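Local coordinates for putative exported protein (Bordetella parapertussis, PDB 3OCJ) that is of unknown function but carries a methyltransferase domain of the Rossmann-like class and so probably transfers methyl groups from S-adenosylmethionine, at residues A[124-129]-A[191-196]; A[147-152]-A[173-178]. All blocks are in the same frame, centred on the assembly; numbering follows the deposited sequence.

Contact 1. Residues A[124-129]-A[191-196]; sequences SVPCGW and LTSNGL
Ser124 and Thr192 sit side by side on neighbouring parallel strands, the CB of Ser124 lying 3.6 Å from the CG2 of Thr192. A serine suits this place because it is small enough to let the threonine methyl lie alongside it, while its OG turns to Glu132 for a hydrogen bond. Val125 carries the backbone link: its N donates to the O of Thr192 over 2.9 Å, and its CG2 meets the CD1 of Leu191 at 4.1 Å among other apolar side chains. At the next step Ser193 takes over, its hydroxyl donating to the O of Val125 over 2.7 Å in the carbonyl plane. A chi1 of -178°, which swings OG away from the backbone N and beside the carbonyl carbon, carries the hydroxyl to that oxygen where the two segments begin to part. Here, at the C-terminal ends of strands 121-124 and 188-192, lies the central crevice of the Rossmann-like sheet, where class I methyltransferases bind their cofactor. Pro126 follows a cis peptide bond, and its ring atom CD packs on the branch of Leu196, 3.5 Å from the CG of that leucine. A water bridges the backbones, donating to the O of Pro126 (2.7 Å) and accepting from the N of Asn194 (3.0 Å), whose amide ND2 is bonded to Ser226 and whose side chain touches a bound palmitic acid.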
ATOM      1  N   SER A 124     -12.914  -2.826   4.689  1.00 13.49           N
ATOM      2  CA  SER A 124     -11.622  -2.524   4.100  1.00 12.34           C
ATOM      3  C   SER A 124     -11.790  -2.431   2.584  1.00 10.61           C
ATOM      4  O   SER A 124     -12.371  -3.332   1.971  1.00 13.15           O
ATOM      5  CB  SER A 124     -10.592  -3.597   4.462  1.00 13.30           C
ATOM      6  OG  SER A 124      -9.329  -3.310   3.871  1.00 15.23           O
ATOM      7  N   VAL A 125     -11.273  -1.353   1.990  1.00 12.08           N
ATOM      8  CA  VAL A 125     -11.503  -1.050   0.578  1.00 13.58           C
ATOM      9  C   VAL A 125     -10.261  -0.351   0.031  1.00 13.26           C
ATOM     10  O   VAL A 125     -10.002   0.795   0.394  1.00 13.44           O
ATOM     11  CB  VAL A 125     -12.701  -0.072   0.403  1.00 15.52           C
ATOM     12  CG1 VAL A 125     -13.019   0.133  -1.086  1.00 18.49           C
ATOM     13  CG2 VAL A 125     -13.940  -0.544   1.192  1.00 18.72           C
ATOM     14  N   PRO A 126      -9.470  -1.022  -0.830  1.00 12.65           N
ATOM     15  CA  PRO A 126      -9.587  -2.408  -1.295  1.00 14.02           C
ATOM     16  C   PRO A 126      -9.045  -3.344  -0.229  1.00 14.40           C
ATOM     17  O   PRO A 126      -7.992  -3.065   0.365  1.00 16.13           O
ATOM     18  CB  PRO A 126      -8.680  -2.422  -2.525  1.00 17.02           C
ATOM     19  CG  PRO A 126      -7.593  -1.438  -2.183  1.00 17.62           C
ATOM     20  CD  PRO A 126      -8.244  -0.370  -1.338  1.00 13.84           C
ATOM     21  N   CYS A 127      -9.760  -4.428   0.035  1.00 13.12           N
ATOM     22  CA  CYS A 127      -9.437  -5.247   1.196  1.00 14.34           C
ATOM     23  C   CYS A 127      -8.181  -6.095   1.061  1.00 13.89           C
ATOM     24  O   CYS A 127      -7.564  -6.448   2.068  1.00 14.74           O
ATOM     25  CB  CYS A 127     -10.623  -6.124   1.613  1.00 12.90           C
ATOM     26  SG  CYS A 127     -11.107  -7.368   0.407  1.00 14.77           S
ATOM     27  N   GLY A 128      -7.796  -6.413  -0.172  1.00 13.28           N
ATOM     28  CA  GLY A 128      -6.704  -7.351  -0.379  1.00 16.62           C
ATOM     29  C   GLY A 128      -6.964  -8.616   0.423  1.00 18.27           C
ATOM     30  O   GLY A 128      -8.090  -9.119   0.459  1.00 16.48           O
ATOM     31  N   TRP A 129      -5.931  -9.131   1.083  1.00 17.62           N
ATOM     32  CA  TRP A 129      -6.077 -10.333   1.906  1.00 20.02           C
ATOM     33  C   TRP A 129      -6.560 -10.020   3.324  1.00 21.93           C
ATOM     34  O   TRP A 129      -6.663 -10.923   4.153  1.00 23.13           O
ATOM     35  CB  TRP A 129      -4.758 -11.113   1.975  1.00 18.15           C
ATOM     36  CG  TRP A 129      -4.418 -11.843   0.709  1.00 18.18           C
ATOM     37  CD1 TRP A 129      -5.080 -11.777  -0.479  1.00 17.91           C
ATOM     38  CD2 TRP A 129      -3.325 -12.748   0.510  1.00 19.76           C
ATOM     39  NE1 TRP A 129      -4.472 -12.591  -1.410  1.00 20.41           N
ATOM     40  CE2 TRP A 129      -3.391 -13.197  -0.825  1.00 19.16           C
ATOM     41  CE3 TRP A 129      -2.305 -13.231   1.335  1.00 22.36           C
ATOM     42  CZ2 TRP A 129      -2.473 -14.104  -1.356  1.00 22.33           C
ATOM     43  CZ3 TRP A 129      -1.391 -14.132   0.803  1.00 23.63           C
ATOM     44  CH2 TRP A 129      -1.486 -14.558  -0.529  1.00 21.96           C
ATOM     45  N   LEU A 191     -13.872   2.356   8.296  1.00 11.44           N
ATOM     46  CA  LEU A 191     -13.444   1.968   6.951  1.00 12.03           C
ATOM     47  C   LEU A 191     -11.947   2.202   6.862  1.00 12.60           C
ATOM     48  O   LEU A 191     -11.455   3.266   7.243  1.00 13.59           O
ATOM     49  CB  LEU A 191     -14.190   2.776   5.875  1.00 14.93           C
ATOM     50  CG  LEU A 191     -13.984   2.319   4.419  1.00 17.16           C
ATOM     51  CD1 LEU A 191     -15.180   2.647   3.519  1.00 19.19           C
ATOM     52  CD2 LEU A 191     -12.696   2.881   3.811  1.00 16.24           C
ATOM     53  N   THR A 192     -11.218   1.195   6.403  1.00 12.11           N
ATOM     54  CA  THR A 192      -9.791   1.339   6.196  1.00 12.86           C
ATOM     55  C   THR A 192      -9.444   1.173   4.704  1.00 10.36           C
ATOM     56  O   THR A 192     -10.047   0.355   3.997  1.00 12.53           O
ATOM     57  CB  THR A 192      -9.008   0.359   7.089  1.00 14.63           C
ATOM     58  OG1 THR A 192      -7.603   0.571   6.925  1.00 17.38           O
ATOM     59  CG2 THR A 192      -9.375  -1.081   6.761  1.00 16.53           C
ATOM     60  N   SER A 193      -8.486   1.970   4.237  1.00  9.98           N
ATOM     61  CA  SER A 193      -8.084   1.963   2.840  1.00 10.52           C
ATOM     62  C   SER A 193      -6.593   2.222   2.701  1.00 12.34           C
ATOM     63  O   SER A 193      -6.077   3.210   3.220  1.00 11.95           O
ATOM     64  CB  SER A 193      -8.855   3.032   2.057  1.00 11.66           C
ATOM     65  OG  SER A 193      -8.495   3.006   0.679  1.00 12.25           O
ATOM     66  N   ASN A 194      -5.915   1.332   1.986  1.00 10.94           N
ATOM     67  CA  ASN A 194      -4.508   1.531   1.658  1.00 11.42           C
ATOM     68  C   ASN A 194      -4.261   1.082   0.229  1.00 12.55           C
ATOM     69  O   ASN A 194      -4.762   0.047  -0.190  1.00 15.23           O
ATOM     70  CB  ASN A 194      -3.628   0.726   2.623  1.00 12.13           C
ATOM     71  CG  ASN A 194      -2.145   0.851   2.313  1.00 17.33           C
ATOM     72  OD1 ASN A 194      -1.498  -0.113   1.881  1.00 21.91           O
ATOM     73  ND2 ASN A 194      -1.600   2.027   2.522  1.00 12.94           N
ATOM     74  N   GLY A 195      -3.490   1.867  -0.514  1.00 12.64           N
ATOM     75  CA  GLY A 195      -2.999   1.450  -1.819  1.00 14.50           C
ATOM     76  C   GLY A 195      -3.832   1.815  -3.033  1.00 13.78           C
ATOM     77  O   GLY A 195      -3.691   1.198  -4.101  1.00 15.62           O
ATOM     78  N   LEU A 196      -4.702   2.811  -2.912  1.00 13.10           N
ATOM     79  CA  LEU A 196      -5.455   3.300  -4.064  1.00 14.17           C
ATOM     80  C   LEU A 196      -5.047   4.708  -4.447  1.00 13.49           C
ATOM     81  O   LEU A 196      -4.690   4.988  -5.594  1.00 13.04           O
ATOM     82  CB  LEU A 196      -6.961   3.292  -3.804  1.00 21.22           C
ATOM     83  CG  LEU A 196      -7.711   1.975  -3.902  1.00 28.95           C
ATOM     84  CD1 LEU A 196      -9.191   2.228  -3.646  1.00 26.98           C
ATOM     85  CD2 LEU A 196      -7.489   1.357  -5.274  1.00 20.44           C
TER
HETATM   86  O   HOH W   1      -7.248  -1.289   2.268  1.00 19.53           O

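Contact 2. Residues A[147-152]-A[173-178]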
ATOM      1  N   VAL A 147     -16.193  -6.456   6.504  1.00 14.39           N
ATOM      2  CA  VAL A 147     -16.614  -6.362   5.111  1.00 13.76           C
ATOM      3  C   VAL A 147     -15.387  -6.068   4.260  1.00 13.97           C
ATOM      4  O   VAL A 147     -14.620  -5.152   4.551  1.00 13.78           O
ATOM      5  CB  VAL A 147     -17.671  -5.256   4.915  1.00 15.38           C
ATOM      6  CG1 VAL A 147     -18.089  -5.158   3.442  1.00 17.19           C
ATOM      7  CG2 VAL A 147     -18.884  -5.512   5.797  1.00 17.31           C
ATOM      8  N   GLY A 148     -15.174  -6.865   3.221  1.00 15.06           N
ATOM      9  CA  GLY A 148     -14.053  -6.624   2.326  1.00 13.72           C
ATOM     10  C   GLY A 148     -14.548  -6.339   0.928  1.00 12.66           C
ATOM     11  O   GLY A 148     -15.368  -7.079   0.402  1.00 15.52           O
ATOM     12  N   ILE A 149     -14.048  -5.270   0.319  1.00 13.07           N
ATOM     13  CA  ILE A 149     -14.415  -4.944  -1.050  1.00 14.19           C
ATOM     14  C   ILE A 149     -13.136  -4.894  -1.871  1.00 13.07           C
ATOM     15  O   ILE A 149     -12.168  -4.242  -1.484  1.00 13.00           O
ATOM     16  CB  ILE A 149     -15.135  -3.576  -1.119  1.00 16.15           C
ATOM     17  CG1 ILE A 149     -16.381  -3.596  -0.223  1.00 23.80           C
ATOM     18  CG2 ILE A 149     -15.503  -3.225  -2.558  1.00 20.84           C
ATOM     19  CD1 ILE A 149     -17.223  -2.342  -0.315  1.00 30.45           C
ATOM     20  N   ASP A 150     -13.111  -5.593  -2.996  1.00 13.63           N
ATOM     21  CA  ASP A 150     -11.937  -5.549  -3.863  1.00 14.59           C
ATOM     22  C   ASP A 150     -12.391  -5.875  -5.271  1.00 13.48           C
ATOM     23  O   ASP A 150     -13.347  -6.618  -5.454  1.00 16.04           O
ATOM     24  CB  ASP A 150     -10.865  -6.539  -3.381  1.00 15.59           C
ATOM     25  CG  ASP A 150      -9.463  -6.148  -3.818  1.00 15.25           C
ATOM     26  OD1 ASP A 150      -9.220  -6.044  -5.037  1.00 18.10           O
ATOM     27  OD2 ASP A 150      -8.582  -5.971  -2.946  1.00 14.45           O
ATOM     28  N   TYR A 151     -11.713  -5.309  -6.257  1.00 14.44           N
ATOM     29  CA  TYR A 151     -12.084  -5.563  -7.644  1.00 17.02           C
ATOM     30  C   TYR A 151     -11.360  -6.791  -8.183  1.00 17.85           C
ATOM     31  O   TYR A 151     -11.747  -7.348  -9.219  1.00 21.87           O
ATOM     32  CB  TYR A 151     -11.757  -4.348  -8.509  1.00 18.29           C
ATOM     33  CG  TYR A 151     -12.605  -4.219  -9.751  1.00 24.89           C
ATOM     34  CD1 TYR A 151     -13.886  -4.757  -9.810  1.00 23.98           C
ATOM     35  CD2 TYR A 151     -12.136  -3.519 -10.850  1.00 27.18           C
ATOM     36  CE1 TYR A 151     -14.662  -4.623 -10.950  1.00 38.35           C
ATOM     37  CE2 TYR A 151     -12.902  -3.381 -11.985  1.00 39.78           C
ATOM     38  CZ  TYR A 151     -14.159  -3.933 -12.029  1.00 37.40           C
ATOM     39  OH  TYR A 151     -14.916  -3.785 -13.164  1.00 52.17           O
ATOM     40  N   ASP A 152     -10.317  -7.215  -7.479  1.00 15.45           N
ATOM     41  CA  ASP A 152      -9.522  -8.367  -7.904  1.00 17.85           C
ATOM     42  C   ASP A 152     -10.068  -9.646  -7.268  1.00 15.69           C
ATOM     43  O   ASP A 152      -9.999  -9.817  -6.048  1.00 16.96           O
ATOM     44  CB  ASP A 152      -8.068  -8.149  -7.480  1.00 17.13           C
ATOM     45  CG  ASP A 152      -7.148  -9.268  -7.921  1.00 20.20           C
ATOM     46  OD1 ASP A 152      -7.611 -10.205  -8.602  1.00 19.85           O
ATOM     47  OD2 ASP A 152      -5.951  -9.198  -7.584  1.00 24.30           O
ATOM     48  N   THR A 173     -17.881 -10.717   5.074  1.00 17.05           N
ATOM     49  CA  THR A 173     -18.647 -10.622   3.840  1.00 17.69           C
ATOM     50  C   THR A 173     -17.762  -9.952   2.801  1.00 19.32           C
ATOM     51  O   THR A 173     -17.194  -8.887   3.053  1.00 18.08           O
ATOM     52  CB  THR A 173     -19.931  -9.794   4.022  1.00 19.29           C
ATOM     53  OG1 THR A 173     -20.731 -10.363   5.066  1.00 20.63           O
ATOM     54  CG2 THR A 173     -20.751  -9.804   2.738  1.00 22.54           C
ATOM     55  N   LEU A 174     -17.623 -10.588   1.643  1.00 16.98           N
ATOM     56  CA  LEU A 174     -16.769 -10.070   0.591  1.00 14.52           C
ATOM     57  C   LEU A 174     -17.579  -9.668  -0.632  1.00 17.23           C
ATOM     58  O   LEU A 174     -18.559 -10.325  -0.995  1.00 20.63           O
ATOM     59  CB  LEU A 174     -15.733 -11.118   0.190  1.00 17.91           C
ATOM     60  CG  LEU A 174     -14.792 -11.597   1.296  1.00 17.95           C
ATOM     61  CD1 LEU A 174     -13.925 -12.709   0.743  1.00 23.31           C
ATOM     62  CD2 LEU A 174     -13.922 -10.466   1.843  1.00 18.20           C
ATOM     63  N   HIS A 175     -17.144  -8.595  -1.276  1.00 17.45           N
ATOM     64  CA  HIS A 175     -17.807  -8.079  -2.462  1.00 18.30           C
ATOM     65  C   HIS A 175     -16.784  -7.757  -3.526  1.00 18.31           C
ATOM     66  O   HIS A 175     -15.801  -7.069  -3.262  1.00 16.90           O
ATOM     67  CB  HIS A 175     -18.574  -6.802  -2.138  1.00 18.88           C
ATOM     68  CG  HIS A 175     -19.574  -6.961  -1.040  1.00 23.92           C
ATOM     69  ND1 HIS A 175     -20.828  -7.497  -1.245  1.00 27.85           N
ATOM     70  CD2 HIS A 175     -19.507  -6.654   0.277  1.00 26.66           C
ATOM     71  CE1 HIS A 175     -21.488  -7.512  -0.102  1.00 26.97           C
ATOM     72  NE2 HIS A 175     -20.710  -7.006   0.837  1.00 25.18           N
ATOM     73  N   ARG A 176     -17.014  -8.255  -4.734  1.00 18.89           N
ATOM     74  CA  ARG A 176     -16.190  -7.889  -5.875  1.00 17.73           C
ATOM     75  C   ARG A 176     -16.816  -6.637  -6.473  1.00 19.97           C
ATOM     76  O   ARG A 176     -17.899  -6.691  -7.075  1.00 24.16           O
ATOM     77  CB  ARG A 176     -16.151  -9.027  -6.907  1.00 20.31           C
ATOM     78  CG  ARG A 176     -14.883  -9.083  -7.774  1.00 28.29           C
ATOM     79  CD  ARG A 176     -14.990  -8.253  -9.047  1.00 44.93           C
ATOM     80  NE  ARG A 176     -14.551  -9.007 -10.223  1.00 53.39           N
ATOM     81  CZ  ARG A 176     -13.797  -8.518 -11.206  1.00 49.25           C
ATOM     82  NH1 ARG A 176     -13.382  -7.263 -11.173  1.00 51.78           N
ATOM     83  NH2 ARG A 176     -13.455  -9.285 -12.231  1.00 55.09           N
ATOM     84  N   GLN A 177     -16.130  -5.513  -6.301  1.00 20.92           N
ATOM     85  CA  GLN A 177     -16.609  -4.218  -6.755  1.00 23.66           C
ATOM     86  C   GLN A 177     -15.407  -3.348  -7.067  1.00 19.47           C
ATOM     87  O   GLN A 177     -14.352  -3.486  -6.447  1.00 20.91           O
ATOM     88  CB  GLN A 177     -17.424  -3.516  -5.661  1.00 24.02           C
ATOM     89  CG  GLN A 177     -18.715  -4.205  -5.254  1.00 35.48           C
ATOM     90  CD  GLN A 177     -19.463  -3.450  -4.166  1.00 43.22           C
ATOM     91  OE1 GLN A 177     -20.459  -3.938  -3.631  1.00 46.00           O
ATOM     92  NE2 GLN A 177     -18.987  -2.255  -3.837  1.00 41.62           N
ATOM     93  N   ASP A 178     -15.572  -2.457  -8.033  1.00 22.11           N
ATOM     94  CA  ASP A 178     -14.606  -1.399  -8.287  1.00 19.68           C
ATOM     95  C   ASP A 178     -14.640  -0.412  -7.129  1.00 16.14           C
ATOM     96  O   ASP A 178     -15.636   0.283  -6.910  1.00 18.23           O
ATOM     97  CB  ASP A 178     -14.985  -0.698  -9.588  1.00 16.01           C
ATOM     98  CG  ASP A 178     -14.008   0.403  -9.980  1.00 15.74           C
ATOM     99  OD1 ASP A 178     -13.075   0.719  -9.214  1.00 18.10           O
ATOM    100  OD2 ASP A 178     -14.205   0.943 -11.084  1.00 20.70           O
TER
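In the beta-alpha-beta unit of the Rossmann-like methyltransferase fold, Val147 to Asp150 on strand 145-150 pair with Thr173 to Arg176 on strand 172-176; helix 153-163 connects the strands, which run parallel, their segments 16° apart. Backbone bonds alternate along the pair. Gly148 uses both its polar atoms, its N donating to the O of Thr173 and its O accepting from the N of His175 (2.9 Å); Asp150 does likewise, with its N bound to the O of His175 and its O taking the N of Gln177. This last bond, 3.1 Å from Gln177 N to Asp150 O, comes from well above the carbonyl plane as the strands give way to loops. Glycine fits at 148 because the CD2 of Leu174 lies over its CA at 3.9 Å, where a side chain would collide. On the sheet face shared by Val147, Ile149 and His175, the CG1 of Val147 meets the imidazole at its edge, 3.8 Å from the CD2 of His175. Farther along, the CG2 of Ile149 packs on the CB of Gln177 at 3.7 Å.

Asp150 closes its strand with an Asx turn, its OD1 accepting from the N of Asp152, while its OD2 binds the N of Gly128. Asp150 occupies the position where related methyltransferases commonly hold the cofactor ribose, so it may do so here. Asp152 is the N-cap of helix 153-163. The exposed Tyr151 ring, carried beside segment 173-178 by chi1 -154° (CG roughly anti to the backbone N), lies between two side chains: the guanidinium of Arg176, its plane 68° from the ring, lies off-centre over one face in what may be a cation-pi contact, though its NH1 is modelled too close to judge it finely, and on the other the CB of Asp178 stands almost directly over the ring centre, 4.0 Å away.

Overall arrangement
Contact 1 lies deep in the protein, its centre about 9 Å from the centre of the chain, whereas contact 2 is partly buried, its centre about 17 Å out, at the edge strand 172-176. Both belong to the parallel part of one mixed sheet, and strand 145-150 joins them by pairing with strand 121-124 and the loop after it: the N of Ser124 reaches the O of Val147, and the N of Cys127 the O of Ile149, each at 2.9 Å in a probable hydrogen bond. Contact 2 keeps a regular backbone ladder, with charged and aromatic side chains at the C-terminal ends of its strands; contact 1 has a single interstrand backbone bond, then a serine hydroxyl, a water and apolar packing.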